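Local coordinates for N-acetyltransferase family protein (Bacillus anthracis, PDB 3LNB) that transfers an acetyl group from acetyl-coenzyme A to arylamines and inactivates the sulfonamide drug sulfamethoxazole, at residues 261-266 with 288-293; 50-55 with 148-153; 77-80 with 84-87. The protein carries 1 engineered substitution. One frame throughout, in Å; residues are numbered along the deposited sequence.

Interaction 1 (261-266 with 288-293); sequences ISLTNK and RILRES. With COA (coenzyme A), chain B.
L263 carries most of the apolar contact between strand 261-263 and helix 288-293. Its CG stands anti to the backbone N (chi1 176°), which directs the branch at the helix. CD1 meets the terminal methyl CD1 of I289 at 4.1 Å. CD2 lies between I289 and L290. It is 3.9 Å from the backbone N of L290 and also touches L290 CG, whose side chain crosses that of L263 at about a right angle. Two residues back, I261 sends its CD1 to S293 CB at 3.8 Å.

The polar contacts lie on the other side of the strand, with coenzyme A. S262 OG donates to O5A of the diphosphate at 2.5 Å. T264 OG1 lies 2.8 Å from O8A of the 3'-phosphate, and T264 CG2 packs against the ribose. H260, N267, K278 and S158 bond the cofactor elsewhere.

The strand and helix run roughly antiparallel, at 151°, with their axes 10.0 Å apart. Strand 259-263 is the middle one of a five-stranded antiparallel sheet, between strands 252-256 and 267-272. The sheet thus separates the cofactor from helix 283-294, which packs on its far face, where Y268 touches I261, L263 and I289.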
loop_
_atom_site.group_PDB
_atom_site.type_symbol
_atom_site.label_atom_id
_atom_site.label_comp_id
_atom_site.label_asym_id
_atom_site.label_seq_id
_atom_site.Cartn_x
_atom_site.Cartn_y
_atom_site.Cartn_z
ATOM N N ILE A 261 -4.206 -0.409 13.171
ATOM C CA ILE A 261 -5.108 -1.468 13.597
ATOM C C ILE A 261 -5.248 -2.521 12.514
ATOM O O ILE A 261 -5.226 -2.207 11.317
ATOM C CB ILE A 261 -6.511 -0.904 13.946
ATOM C CG1 ILE A 261 -6.997 0.017 12.823
ATOM C CG2 ILE A 261 -6.454 -0.132 15.263
ATOM C CD1 ILE A 261 -8.449 0.461 12.977
ATOM N N SER A 262 -5.379 -3.769 12.948
ATOM C CA SER A 262 -5.515 -4.900 12.047
ATOM C C SER A 262 -6.647 -5.826 12.486
ATOM O O SER A 262 -6.822 -6.120 13.675
ATOM C CB SER A 262 -4.198 -5.676 11.976
ATOM O OG SER A 262 -3.194 -4.894 11.355
ATOM N N LEU A 263 -7.413 -6.285 11.509
ATOM C CA LEU A 263 -8.542 -7.155 11.781
ATOM C C LEU A 263 -8.568 -8.382 10.877
ATOM O O LEU A 263 -8.495 -8.261 9.660
ATOM C CB LEU A 263 -9.843 -6.373 11.593
ATOM C CG LEU A 263 -11.144 -7.163 11.748
ATOM C CD1 LEU A 263 -11.379 -7.465 13.228
ATOM C CD2 LEU A 263 -12.307 -6.358 11.171
ATOM N N THR A 264 -8.655 -9.557 11.490
ATOM C CA THR A 264 -8.743 -10.806 10.751
ATOM C C THR A 264 -10.099 -11.407 11.114
ATOM O O THR A 264 -10.860 -10.803 11.866
ATOM C CB THR A 264 -7.629 -11.795 11.149
ATOM O OG1 THR A 264 -7.792 -12.193 12.515
ATOM C CG2 THR A 264 -6.271 -11.152 10.973
ATOM N N ASN A 265 -10.409 -12.586 10.587
ATOM C CA ASN A 265 -11.680 -13.224 10.917
ATOM C C ASN A 265 -11.670 -13.665 12.377
ATOM O O ASN A 265 -12.716 -13.714 13.024
ATOM C CB ASN A 265 -11.919 -14.455 10.036
ATOM C CG ASN A 265 -12.174 -14.096 8.586
ATOM O OD1 ASN A 265 -13.005 -13.235 8.291
ATOM N ND2 ASN A 265 -11.467 -14.762 7.672
ATOM N N LYS A 266 -10.476 -13.950 12.889
ATOM C CA LYS A 266 -10.299 -14.436 14.259
ATOM C C LYS A 266 -9.907 -13.411 15.328
ATOM O O LYS A 266 -10.333 -13.516 16.479
ATOM C CB LYS A 266 -9.241 -15.544 14.268
ATOM C CG LYS A 266 -9.411 -16.603 13.189
ATOM C CD LYS A 266 -10.704 -17.371 13.354
ATOM C CE LYS A 266 -10.794 -18.497 12.331
ATOM N NZ LYS A 266 -12.089 -19.236 12.443
ATOM N N ARG A 288 -19.076 -5.349 12.778
ATOM C CA ARG A 288 -19.092 -4.075 13.484
ATOM C C ARG A 288 -17.753 -3.346 13.437
ATOM O O ARG A 288 -17.714 -2.153 13.158
ATOM C CB ARG A 288 -19.496 -4.283 14.941
ATOM C CG ARG A 288 -19.406 -3.022 15.801
ATOM C CD ARG A 288 -19.885 -3.302 17.227
ATOM N NE ARG A 288 -19.126 -4.379 17.861
ATOM C CZ ARG A 288 -17.848 -4.285 18.231
ATOM N NH1 ARG A 288 -17.168 -3.159 18.036
ATOM N NH2 ARG A 288 -17.243 -5.321 18.803
ATOM N N ILE A 289 -16.659 -4.051 13.725
ATOM C CA ILE A 289 -15.341 -3.413 13.697
ATOM C C ILE A 289 -15.007 -2.955 12.280
ATOM O O ILE A 289 -14.512 -1.850 12.091
ATOM C CB ILE A 289 -14.233 -4.359 14.217
ATOM C CG1 ILE A 289 -14.571 -4.804 15.641
ATOM C CG2 ILE A 289 -12.881 -3.624 14.236
ATOM C CD1 ILE A 289 -13.698 -5.921 16.171
ATOM N N LEU A 290 -15.292 -3.793 11.285
ATOM C CA LEU A 290 -15.029 -3.420 9.894
ATOM C C LEU A 290 -15.655 -2.060 9.639
ATOM O O LEU A 290 -15.003 -1.140 9.137
ATOM C CB LEU A 290 -15.659 -4.418 8.913
ATOM C CG LEU A 290 -14.772 -5.371 8.108
ATOM C CD1 LEU A 290 -15.613 -6.030 7.022
ATOM C CD2 LEU A 290 -13.610 -4.617 7.484
ATOM N N ARG A 291 -16.930 -1.945 10.003
ATOM C CA ARG A 291 -17.681 -0.716 9.803
ATOM C C ARG A 291 -17.163 0.454 10.629
ATOM O O ARG A 291 -16.703 1.458 10.081
ATOM C CB ARG A 291 -19.169 -0.955 10.120
ATOM C CG ARG A 291 -20.058 0.284 10.000
ATOM C CD ARG A 291 -21.533 -0.034 10.306
ATOM N NE ARG A 291 -21.731 -0.492 11.682
ATOM C CZ ARG A 291 -22.035 -1.745 12.019
ATOM N NH1 ARG A 291 -22.188 -2.679 11.081
ATOM N NH2 ARG A 291 -22.180 -2.071 13.297
ATOM N N GLU A 292 -17.221 0.309 11.949
ATOM C CA GLU A 292 -16.815 1.366 12.861
ATOM C C GLU A 292 -15.350 1.777 12.837
ATOM O O GLU A 292 -15.040 2.960 12.993
ATOM C CB GLU A 292 -17.195 0.994 14.293
ATOM C CG GLU A 292 -18.620 0.488 14.428
ATOM C CD GLU A 292 -19.175 0.647 15.835
ATOM O OE1 GLU A 292 -18.441 0.369 16.814
ATOM O OE2 GLU A 292 -20.359 1.040 15.955
ATOM N N SER A 293 -14.444 0.825 12.653
ATOM C CA SER A 293 -13.030 1.179 12.659
ATOM C C SER A 293 -12.428 1.420 11.278
ATOM O O SER A 293 -11.477 2.185 11.145
ATOM C CB SER A 293 -12.219 0.102 13.392
ATOM O OG SER A 293 -12.626 -0.006 14.752
HETATM N N1A COA B . -2.099 -11.644 4.749
HETATM C C2A COA B . -3.076 -12.012 5.560
HETATM N N3A COA B . -2.960 -11.918 6.874
HETATM C C4A COA B . -1.836 -11.441 7.424
HETATM C C5A COA B . -0.787 -11.049 6.605
HETATM C C6A COA B . -0.945 -11.159 5.228
HETATM N N6A COA B . 0.026 -10.779 4.402
HETATM N N7A COA B . 0.190 -10.606 7.389
HETATM C C8A COA B . -0.225 -10.711 8.650
HETATM N N9A COA B . -1.459 -11.213 8.678
HETATM C C1B COA B . -2.298 -11.375 9.888
HETATM C C2B COA B . -1.668 -12.273 10.951
HETATM O O2B COA B . -1.886 -13.648 10.620
HETATM C C3B COA B . -2.495 -11.878 12.173
HETATM O O3B COA B . -3.662 -12.698 12.282
HETATM P P3B COA B . -4.227 -13.055 13.747
HETATM O O7A COA B . -4.274 -11.872 14.635
HETATM O O8A COA B . -5.675 -13.721 13.526
HETATM O O9A COA B . -3.255 -14.209 14.308
HETATM C C4B COA B . -2.888 -10.427 11.884
HETATM O O4B COA B . -2.374 -10.118 10.578
HETATM C C5B COA B . -2.257 -9.467 12.892
HETATM O O5B COA B . -0.833 -9.539 12.806
HETATM P P1A COA B . 0.067 -8.791 13.908
HETATM O O1A COA B . 1.585 -8.888 13.384
HETATM O O2A COA B . -0.105 -9.388 15.250
HETATM O O3A COA B . -0.386 -7.246 13.878
HETATM P P2A COA B . 0.108 -6.178 12.779
HETATM O O4A COA B . 1.423 -5.493 13.403
HETATM O O5A COA B . -0.957 -5.186 12.509
HETATM O O6A COA B . 0.589 -6.978 11.468
HETATM C CBP COA B . 0.097 -6.351 9.140
HETATM C CCP COA B . -0.287 -7.198 10.358
HETATM C CDP COA B . -0.170 -4.874 9.437
HETATM C CEP COA B . -0.745 -6.791 7.942
HETATM C CAP COA B . 1.578 -6.561 8.815
HETATM O OAP COA B . 1.823 -7.953 8.595
HETATM C C9P COA B . 1.990 -5.791 7.558
HETATM O O9P COA B . 2.103 -4.566 7.572
HETATM N N8P COA B . 2.216 -6.556 6.492
HETATM C C7P COA B . 2.643 -6.017 5.191
HETATM C C6P COA B . 1.895 -6.720 4.055
HETATM C C5P COA B . 2.590 -6.488 2.711
HETATM O O5P COA B . 3.643 -7.063 2.446
HETATM N N4P COA B . 1.974 -5.660 1.871
HETATM C C3P COA B . 2.535 -5.344 0.550
HETATM C C2P COA B . 2.250 -6.465 -0.451
HETATM S S1P COA B . 0.489 -6.609 -0.930
#

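Interaction 2 (50-55 with 148-153); sequences ITFNDL and KDYVID. With FMT (formic acid), chain D.
The ring of F52 comes over one face of the Y150 ring. Its CZ leads, 3.5 Å from Y150 CZ and above the plane, displaced toward the hydroxyl end. F52 CE1 follows at 3.9 Å from the same Y150 CZ. The planes stand at 56° and the centroids are 4.9 Å apart, so the pair is oblique. The F52 ring also stacks with H145, at the end of the neighbouring strand 131-145. F52 CG is anti to the backbone N (chi1 -179°), which extends the ring away from its loop toward the strand.

Deeper in, L55 CD1 approaches I152 CD1 at 4.4 Å, a looser apolar touch. L110 and L143 also border L55, while L106 and P164 border I152.

Strand 148-152 belongs to the large antiparallel sheet and pairs with strand 131-145. Just past its end, D153 bonds H138. With C99 these residues have the geometry of the Cys-His-Asp triad known in arylamine N-acetyltransferases. The contact thus joins the turn ahead of helix 55-65 to the strand that leads to the probable triad aspartate.

The turn is held from within by D54. Its OD2 takes T51 N at 2.8 Å through the anti lone pair, in a nearly straight bond. T51 OG1 also donates to it at 2.8 Å, from above the carboxylate plane. Before the turn, I50 N donates to O2 of a formic acid, probably from the crystallisation liquor, at 2.7 Å, and Q36 bonds the same molecule.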
loop_
_atom_site.group_PDB
_atom_site.type_symbol
_atom_site.label_atom_id
_atom_site.label_comp_id
_atom_site.label_asym_id
_atom_site.label_seq_id
_atom_site.Cartn_x
_atom_site.Cartn_y
_atom_site.Cartn_z
ATOM N N ILE A 50 -1.360 19.709 -7.140
ATOM C CA ILE A 50 -0.499 18.900 -6.297
ATOM C C ILE A 50 0.940 18.965 -6.767
ATOM O O ILE A 50 1.241 18.602 -7.904
ATOM C CB ILE A 50 -0.939 17.430 -6.294
ATOM C CG1 ILE A 50 -2.347 17.316 -5.706
ATOM C CG2 ILE A 50 0.045 16.597 -5.486
ATOM C CD1 ILE A 50 -2.463 17.877 -4.304
ATOM N N THR A 51 1.829 19.429 -5.893
ATOM C CA THR A 51 3.236 19.522 -6.236
ATOM C C THR A 51 4.018 18.501 -5.417
ATOM O O THR A 51 3.458 17.821 -4.551
ATOM C CB THR A 51 3.801 20.937 -5.952
ATOM O OG1 THR A 51 3.714 21.219 -4.547
ATOM C CG2 THR A 51 3.016 21.991 -6.735
ATOM N N PHE A 52 5.311 18.401 -5.688
ATOM C CA PHE A 52 6.158 17.455 -4.981
ATOM C C PHE A 52 6.008 17.549 -3.463
ATOM O O PHE A 52 5.859 16.532 -2.775
ATOM C CB PHE A 52 7.618 17.677 -5.360
ATOM C CG PHE A 52 8.566 16.731 -4.682
ATOM C CD1 PHE A 52 8.662 15.407 -5.098
ATOM C CD2 PHE A 52 9.348 17.158 -3.618
ATOM C CE1 PHE A 52 9.528 14.524 -4.459
ATOM C CE2 PHE A 52 10.219 16.282 -2.971
ATOM C CZ PHE A 52 10.308 14.965 -3.391
ATOM N N ASN A 53 6.043 18.769 -2.940
ATOM C CA ASN A 53 5.926 18.964 -1.506
ATOM C C ASN A 53 4.588 18.517 -0.945
ATOM O O ASN A 53 4.453 18.375 0.260
ATOM C CB ASN A 53 6.190 20.431 -1.129
ATOM C CG ASN A 53 7.645 20.843 -1.347
ATOM O OD1 ASN A 53 8.531 19.996 -1.500
ATOM N ND2 ASN A 53 7.898 22.147 -1.344
ATOM N N ASP A 54 3.605 18.281 -1.811
ATOM C CA ASP A 54 2.276 17.850 -1.369
ATOM C C ASP A 54 2.115 16.334 -1.282
ATOM O O ASP A 54 1.057 15.837 -0.868
ATOM C CB ASP A 54 1.199 18.392 -2.314
ATOM C CG ASP A 54 1.105 19.903 -2.289
ATOM O OD1 ASP A 54 0.884 20.452 -1.192
ATOM O OD2 ASP A 54 1.245 20.535 -3.362
ATOM N N LEU A 55 3.156 15.603 -1.674
ATOM C CA LEU A 55 3.105 14.146 -1.666
ATOM C C LEU A 55 2.980 13.538 -0.270
ATOM O O LEU A 55 2.352 12.493 -0.097
ATOM C CB LEU A 55 4.331 13.571 -2.387
ATOM C CG LEU A 55 4.384 13.863 -3.891
ATOM C CD1 LEU A 55 5.701 13.384 -4.486
ATOM C CD2 LEU A 55 3.209 13.195 -4.574
ATOM N N LYS A 148 16.004 13.576 -9.657
ATOM C CA LYS A 148 16.100 12.566 -8.605
ATOM C C LYS A 148 14.954 11.559 -8.646
ATOM O O LYS A 148 13.827 11.905 -8.999
ATOM C CB LYS A 148 16.124 13.241 -7.234
ATOM C CG LYS A 148 17.417 13.973 -6.922
ATOM C CD LYS A 148 17.400 14.472 -5.489
ATOM C CE LYS A 148 16.928 15.911 -5.403
ATOM N NZ LYS A 148 18.049 16.834 -5.733
ATOM N N ASP A 149 15.256 10.315 -8.279
ATOM C CA ASP A 149 14.254 9.261 -8.251
ATOM C C ASP A 149 13.812 8.996 -6.819
ATOM O O ASP A 149 14.614 9.069 -5.889
ATOM C CB ASP A 149 14.801 7.958 -8.832
ATOM C CG ASP A 149 14.866 7.974 -10.342
ATOM O OD1 ASP A 149 14.114 8.751 -10.964
ATOM O OD2 ASP A 149 15.657 7.185 -10.907
ATOM N N TYR A 150 12.533 8.688 -6.656
ATOM C CA TYR A 150 11.973 8.391 -5.347
ATOM C C TYR A 150 11.039 7.208 -5.431
ATOM O O TYR A 150 10.411 6.968 -6.463
ATOM C CB TYR A 150 11.154 9.561 -4.808
ATOM C CG TYR A 150 11.907 10.849 -4.644
ATOM C CD1 TYR A 150 12.241 11.629 -5.747
ATOM C CD2 TYR A 150 12.274 11.302 -3.376
ATOM C CE1 TYR A 150 12.917 12.832 -5.597
ATOM C CE2 TYR A 150 12.950 12.501 -3.211
ATOM C CZ TYR A 150 13.268 13.262 -4.326
ATOM O OH TYR A 150 13.919 14.456 -4.170
ATOM N N VAL A 151 10.953 6.463 -4.340
ATOM C CA VAL A 151 10.015 5.353 -4.284
ATOM C C VAL A 151 8.767 5.944 -3.636
ATOM O O VAL A 151 8.852 6.635 -2.618
ATOM C CB VAL A 151 10.530 4.180 -3.406
ATOM C CG1 VAL A 151 9.352 3.278 -2.989
ATOM C CG2 VAL A 151 11.560 3.365 -4.184
ATOM N N ILE A 152 7.617 5.699 -4.249
ATOM C CA ILE A 152 6.344 6.173 -3.719
ATOM C C ILE A 152 5.595 4.887 -3.417
ATOM O O ILE A 152 5.271 4.127 -4.330
ATOM C CB ILE A 152 5.544 6.985 -4.766
ATOM C CG1 ILE A 152 6.378 8.164 -5.276
ATOM C CG2 ILE A 152 4.247 7.505 -4.137
ATOM C CD1 ILE A 152 6.769 9.152 -4.196
ATOM N N ASP A 153 5.329 4.631 -2.142
ATOM C CA ASP A 153 4.646 3.401 -1.775
ATOM C C ASP A 153 3.563 3.592 -0.722
ATOM O O ASP A 153 3.846 3.936 0.420
ATOM C CB ASP A 153 5.671 2.381 -1.279
ATOM C CG ASP A 153 5.081 0.989 -1.091
ATOM O OD1 ASP A 153 3.854 0.816 -1.261
ATOM O OD2 ASP A 153 5.863 0.067 -0.773
HETATM C C FMT D . -2.578 18.891 -10.813
HETATM O O1 FMT D . -3.771 18.677 -10.901
HETATM O O2 FMT D . -1.974 18.880 -9.611
#

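Interaction 3 (77-80 with 84-87)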
loop_
_atom_site.group_PDB
_atom_site.type_symbol
_atom_site.label_atom_id
_atom_site.label_comp_id
_atom_site.label_asym_id
_atom_site.label_seq_id
_atom_site.Cartn_x
_atom_site.Cartn_y
_atom_site.Cartn_z
ATOM N N THR A 77 -14.804 -11.883 -5.332
ATOM C CA THR A 77 -15.377 -10.822 -6.159
ATOM C C THR A 77 -14.255 -9.939 -6.703
ATOM O O THR A 77 -14.272 -8.718 -6.557
ATOM C CB THR A 77 -16.360 -9.965 -5.336
ATOM O OG1 THR A 77 -15.696 -9.467 -4.162
ATOM C CG2 THR A 77 -17.560 -10.802 -4.915
ATOM N N ILE A 78 -13.292 -10.583 -7.348
ATOM C CA ILE A 78 -12.122 -9.918 -7.903
ATOM C C ILE A 78 -12.251 -9.538 -9.374
ATOM O O ILE A 78 -12.437 -10.402 -10.233
ATOM C CB ILE A 78 -10.889 -10.821 -7.774
ATOM C CG1 ILE A 78 -10.802 -11.362 -6.348
ATOM C CG2 ILE A 78 -9.629 -10.043 -8.152
ATOM C CD1 ILE A 78 -10.202 -12.759 -6.268
ATOM N N LYS A 79 -12.148 -8.244 -9.651
ATOM C CA LYS A 79 -12.209 -7.727 -11.016
ATOM C C LYS A 79 -10.794 -7.394 -11.461
ATOM O O LYS A 79 -9.878 -7.288 -10.638
ATOM C CB LYS A 79 -13.042 -6.445 -11.086
ATOM C CG LYS A 79 -14.530 -6.639 -10.934
ATOM C CD LYS A 79 -15.288 -5.319 -11.080
ATOM C CE LYS A 79 -15.269 -4.817 -12.511
ATOM N NZ LYS A 79 -16.399 -3.889 -12.780
ATOM N N ASN A 80 -10.609 -7.229 -12.764
ATOM C CA ASN A 80 -9.297 -6.867 -13.275
ATOM C C ASN A 80 -9.060 -5.425 -12.857
ATOM O O ASN A 80 -10.005 -4.677 -12.589
ATOM C CB ASN A 80 -9.257 -6.984 -14.799
ATOM C CG ASN A 80 -10.476 -6.382 -15.455
ATOM O OD1 ASN A 80 -11.585 -6.885 -15.294
ATOM N ND2 ASN A 80 -10.281 -5.296 -16.201
ATOM N N ASN A 84 -10.865 3.042 -13.982
ATOM C CA ASN A 84 -12.271 3.080 -13.639
ATOM C C ASN A 84 -12.641 2.142 -12.492
ATOM O O ASN A 84 -13.334 2.550 -11.565
ATOM C CB ASN A 84 -13.124 2.736 -14.860
ATOM C CG ASN A 84 -14.538 2.408 -14.486
ATOM O OD1 ASN A 84 -15.356 3.301 -14.253
ATOM N ND2 ASN A 84 -14.837 1.117 -14.381
ATOM N N ASN A 85 -12.190 0.889 -12.564
ATOM C CA ASN A 85 -12.490 -0.086 -11.517
ATOM C C ASN A 85 -11.899 0.333 -10.175
ATOM O O ASN A 85 -12.485 0.092 -9.122
ATOM C CB ASN A 85 -11.974 -1.476 -11.909
ATOM C CG ASN A 85 -12.814 -2.113 -13.002
ATOM O OD1 ASN A 85 -13.962 -1.718 -13.214
ATOM N ND2 ASN A 85 -12.259 -3.110 -13.690
ATOM N N LEU A 86 -10.733 0.964 -10.219
ATOM C CA LEU A 86 -10.085 1.432 -9.007
ATOM C C LEU A 86 -10.879 2.597 -8.423
ATOM O O LEU A 86 -11.127 2.644 -7.221
ATOM C CB LEU A 86 -8.646 1.855 -9.310
ATOM C CG LEU A 86 -7.725 0.668 -9.618
ATOM C CD1 LEU A 86 -6.402 1.164 -10.142
ATOM C CD2 LEU A 86 -7.533 -0.163 -8.365
ATOM N N VAL A 87 -11.282 3.536 -9.274
ATOM C CA VAL A 87 -12.069 4.675 -8.808
ATOM C C VAL A 87 -13.385 4.173 -8.207
ATOM O O VAL A 87 -13.816 4.635 -7.153
ATOM C CB VAL A 87 -12.383 5.665 -9.966
ATOM C CG1 VAL A 87 -13.362 6.741 -9.487
ATOM C CG2 VAL A 87 -11.091 6.313 -10.471
#
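Residues 77-80 form an extended loop, while 84-87 are a helical run near the start of helix 83-92. The backbones come closest at K79 and N85, whose CA atoms are 7.7 Å apart. Three residues link the segments, and the loop lies beside the first turn of the helix. N85 reaches across to the loop with its side-chain amide.

Both ends of that amide are used. N85 ND2 donates to the backbone O of N80 at 3.0 Å, with an N-H...O angle of 151°. The donor is tilted 33° from the carbonyl plane. N85 OD1 receives a weak bond from K79 NZ at 3.3 Å, and another weak one from N84 ND2 at 3.2 Å. The NH2 faces a carbonyl and the oxygen an ammonium, so the amide's polarity matches both partners.

The contact ties the loop after helix 71-75 to helix 83-92. Near the N-terminus of that helix, S82 OG bonds N85 N. On the loop side, K79 O bonds Q235 of helix 228-240, and N80 touches N232 there.

K79 bends in mid-chain, and its side chain crosses N85 at about a right angle. K79 CE lies 3.4 Å from N85 OD1, so the last methylene also packs on the amide. The N80 side chain is more distant: its ND2 is 3.9 Å from N85 ND2, and the two amide planes are 78° apart.

The three contacts are separate, with no touch between any two. Interactions 1 and 2 lie on opposite sides of the chain's centre, with centres 31 Å apart. Interaction 3 is 22 Å from interaction 1 and 25 Å from interaction 2, centre to centre. Along the chain, interaction 3 is nested in the loop that interaction 2 closes, and interaction 1 follows both. Each sheet has one contact: interaction 1 uses the five-stranded sheet and interaction 2 the eight-stranded one. Interaction 3 joins a loop to a helix at the surface. The coenzyme A pocket residues and the probable triad aspartate thus lie on or beside different sheets of one chain, within one family region.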